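Local atomic coordinates of N-acetylglucosaminidase (PDB entry 3OZP), a protein that hydrolyses chitooligosaccharides, releasing one terminal beta-linked N-acetylglucosamine unit at a time from their non-reducing ends, with a preference for short chains. Residues L193-R198 and A500-Q505. Numbering follows the deposited sequence.
With OAN (O-(2-acetamido-2-deoxy D-glucopyranosylidene) amino-N-phenylcarbamate), chain B.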
loop_
_atom_site.group_PDB
_atom_site.type_symbol
_atom_site.label_atom_id
_atom_site.label_comp_id
_atom_site.label_asym_id
_atom_site.label_seq_id
_atom_site.Cartn_x
_atom_site.Cartn_y
_atom_site.Cartn_z
ATOM N N LEU A 193 -6.569 -15.035 5.850
ATOM C CA LEU A 193 -5.770 -15.129 7.059
ATOM C C LEU A 193 -5.128 -13.775 7.330
ATOM O O LEU A 193 -4.481 -13.198 6.447
ATOM C CB LEU A 193 -4.684 -16.207 6.934
ATOM C CG LEU A 193 -3.735 -16.399 8.132
ATOM C CD1 LEU A 193 -3.216 -17.810 8.159
ATOM C CD2 LEU A 193 -2.556 -15.423 8.105
ATOM N N LEU A 194 -5.316 -13.278 8.553
ATOM C CA LEU A 194 -4.610 -12.096 9.033
ATOM C C LEU A 194 -3.698 -12.452 10.202
ATOM O O LEU A 194 -4.156 -12.912 11.248
ATOM C CB LEU A 194 -5.589 -11.001 9.462
ATOM C CG LEU A 194 -4.944 -9.624 9.677
ATOM C CD1 LEU A 194 -4.244 -9.166 8.400
ATOM C CD2 LEU A 194 -5.960 -8.595 10.153
ATOM N N ASP A 195 -2.406 -12.236 9.997
ATOM C CA ASP A 195 -1.382 -12.446 11.006
ATOM C C ASP A 195 -1.270 -11.138 11.795
ATOM O O ASP A 195 -0.872 -10.114 11.248
ATOM C CB ASP A 195 -0.080 -12.830 10.285
ATOM C CG ASP A 195 1.167 -12.747 11.162
ATOM O OD1 ASP A 195 2.269 -12.893 10.585
ATOM O OD2 ASP A 195 1.076 -12.551 12.392
ATOM N N THR A 196 -1.675 -11.160 13.060
ATOM C CA THR A 196 -1.630 -9.948 13.895
ATOM C C THR A 196 -0.601 -10.088 15.013
ATOM O O THR A 196 -0.702 -9.431 16.065
ATOM C CB THR A 196 -3.005 -9.600 14.511
ATOM O OG1 THR A 196 -3.392 -10.616 15.453
ATOM C CG2 THR A 196 -4.074 -9.453 13.431
ATOM N N ALA A 197 0.391 -10.940 14.774
ATOM C CA ALA A 197 1.434 -11.199 15.754
ATOM C C ALA A 197 2.793 -10.702 15.268
ATOM O O ALA A 197 3.599 -10.204 16.058
ATOM C CB ALA A 197 1.482 -12.682 16.089
ATOM N N ARG A 198 3.046 -10.826 13.966
ATOM C CA ARG A 198 4.283 -10.308 13.391
ATOM C C ARG A 198 4.264 -8.785 13.342
ATOM O O ARG A 198 5.310 -8.146 13.382
ATOM C CB ARG A 198 4.544 -10.910 12.012
ATOM C CG ARG A 198 5.305 -12.229 12.053
ATOM C CD ARG A 198 4.625 -13.315 12.915
ATOM N NE ARG A 198 5.338 -14.580 12.753
ATOM C CZ ARG A 198 5.092 -15.461 11.785
ATOM N NH1 ARG A 198 4.115 -15.236 10.907
ATOM N NH2 ARG A 198 5.816 -16.575 11.702
ATOM N N ALA A 500 -3.528 -15.688 2.277
ATOM C CA ALA A 500 -2.754 -15.543 3.505
ATOM C C ALA A 500 -2.000 -14.222 3.532
ATOM O O ALA A 500 -1.161 -13.960 2.672
ATOM C CB ALA A 500 -1.801 -16.717 3.668
ATOM N N LEU A 501 -2.323 -13.376 4.508
ATOM C CA LEU A 501 -1.526 -12.179 4.750
ATOM C C LEU A 501 -0.691 -12.340 6.018
ATOM O O LEU A 501 -1.112 -11.982 7.124
ATOM C CB LEU A 501 -2.382 -10.904 4.794
ATOM C CG LEU A 501 -1.652 -9.569 5.035
ATOM C CD1 LEU A 501 -0.456 -9.361 4.083
ATOM C CD2 LEU A 501 -2.639 -8.407 4.935
ATOM N N TRP A 502 0.497 -12.901 5.830
ATOM C CA TRP A 502 1.518 -12.923 6.859
ATOM C C TRP A 502 2.053 -11.504 7.003
ATOM O O TRP A 502 2.043 -10.728 6.041
ATOM C CB TRP A 502 2.617 -13.906 6.481
ATOM C CG TRP A 502 2.073 -15.289 6.330
ATOM C CD1 TRP A 502 1.861 -15.959 5.166
ATOM C CD2 TRP A 502 1.624 -16.154 7.382
ATOM N NE1 TRP A 502 1.327 -17.199 5.425
ATOM C CE2 TRP A 502 1.167 -17.345 6.776
ATOM C CE3 TRP A 502 1.570 -16.039 8.780
ATOM C CZ2 TRP A 502 0.671 -18.423 7.516
ATOM C CZ3 TRP A 502 1.072 -17.107 9.519
ATOM C CH2 TRP A 502 0.636 -18.291 8.883
ATOM N N SER A 503 2.497 -11.158 8.206
ATOM C CA SER A 503 2.654 -9.749 8.541
ATOM C C SER A 503 4.051 -9.339 8.978
ATOM O O SER A 503 4.214 -8.339 9.679
ATOM C CB SER A 503 1.606 -9.347 9.577
ATOM O OG SER A 503 0.299 -9.538 9.048
ATOM N N GLU A 504 5.061 -10.098 8.555
ATOM C CA GLU A 504 6.445 -9.671 8.762
ATOM C C GLU A 504 6.661 -8.295 8.140
ATOM O O GLU A 504 7.474 -7.506 8.627
ATOM C CB GLU A 504 7.438 -10.679 8.179
ATOM C CG GLU A 504 7.505 -12.009 8.937
ATOM C CD GLU A 504 6.519 -13.056 8.419
ATOM O OE1 GLU A 504 5.623 -12.716 7.615
ATOM O OE2 GLU A 504 6.642 -14.229 8.828
ATOM N N GLN A 505 5.916 -8.011 7.072
ATOM C CA GLN A 505 6.038 -6.756 6.331
ATOM C C GLN A 505 4.671 -6.140 6.024
ATOM O O GLN A 505 4.471 -5.530 4.968
ATOM C CB GLN A 505 6.812 -6.990 5.035
ATOM C CG GLN A 505 8.238 -7.478 5.241
ATOM C CD GLN A 505 8.932 -7.745 3.940
ATOM O OE1 GLN A 505 9.678 -6.906 3.442
ATOM N NE2 GLN A 505 8.681 -8.908 3.366
HETATM C CAH OAN B . 2.438 -21.957 7.243
HETATM C CAG OAN B . 3.408 -20.806 6.979
HETATM O OAN OAN B . 3.283 -20.107 5.975
HETATM N NAI OAN B . 4.379 -20.654 7.907
HETATM C CAB OAN B . 5.404 -19.584 7.871
HETATM C CAC OAN B . 4.727 -18.287 8.378
HETATM O OAJ OAN B . 4.855 -18.202 9.798
HETATM C CAD OAN B . 5.343 -17.072 7.723
HETATM O OAK OAN B . 4.723 -15.884 8.228
HETATM C CAE OAN B . 5.100 -17.223 6.238
HETATM C CAF OAN B . 5.604 -15.998 5.481
HETATM O OAM OAN B . 5.349 -16.151 4.084
HETATM O OAL OAN B . 5.812 -18.391 5.759
HETATM C CAA OAN B . 6.008 -19.481 6.583
HETATM N NAY OAN B . 6.780 -20.493 6.188
HETATM O OAQ OAN B . 7.361 -20.384 4.827
HETATM C CAP OAN B . 8.710 -20.577 4.720
HETATM O OAR OAN B . 9.252 -21.555 5.241
HETATM N NAO OAN B . 9.406 -19.685 3.991
HETATM C CAS OAN B . 10.724 -19.768 3.781
HETATM C CAT OAN B . 11.233 -20.625 2.801
HETATM C CAU OAN B . 12.609 -20.680 2.568
HETATM C CAV OAN B . 13.475 -19.868 3.305
HETATM C CAW OAN B . 12.970 -19.000 4.273
HETATM C CAX OAN B . 11.594 -18.945 4.505
#
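Leu193 and Leu194 run parallel to Ala500 and Leu501 where the first strand of the catalytic TIM barrel, 189-195, meets the last, 494-501, and closes the ring. Leu501 N donates to Leu193 O, and Asp195 N to Leu501 O at 3.2 Å. Leu194 CD1 and Leu501 CD2 lie alongside each other on the face covered by helix 511-515.

Beyond the strands, polar bonds tie the two loops together. Ser503 OG gives its hydrogen to a lone pair of Asp195 O, 2.6 Å away, and is also bonded to Tyr201. The Asp195 carboxylate reaches both loops because a chi1 of 166° swings CG away from the backbone N: OD2 takes the amides of Ala197 and Arg198 in an Asx motif, while OD1 is gripped from opposite faces by Ser503 N and, in a salt bridge of 3.0 Å, by Arg198 NH1. Asp195 thus positions the guanidinium, and Gln229 holds its NE.

The Trp502 indole is sandwiched between Leu193 and the sugar ring of the inhibitor. Leu193 CD2 sits over one face of its six-membered ring, a CH-pi contact 4.1 Å from the centroid; the opposite face carries the pyranose, with CAC above the indole centre. With an alanine in its place, the pyranose is likely to lose its flat stacking platform and Leu193 CD2 its CH-pi partner.

Charged groups grip the sugar hydroxyls. Glu504 OE2 lies over a face of the Arg198 guanidinium, a purely electrostatic pairing with no N-H aimed at it, and accepts a hydrogen bond from OAK. Arg198 NH1 adds a weak bond to OAK, whereas its NH2 points squarely at the neighbouring hydroxyl oxygen OAJ, 2.7 Å away with an N-H...O angle of 163°.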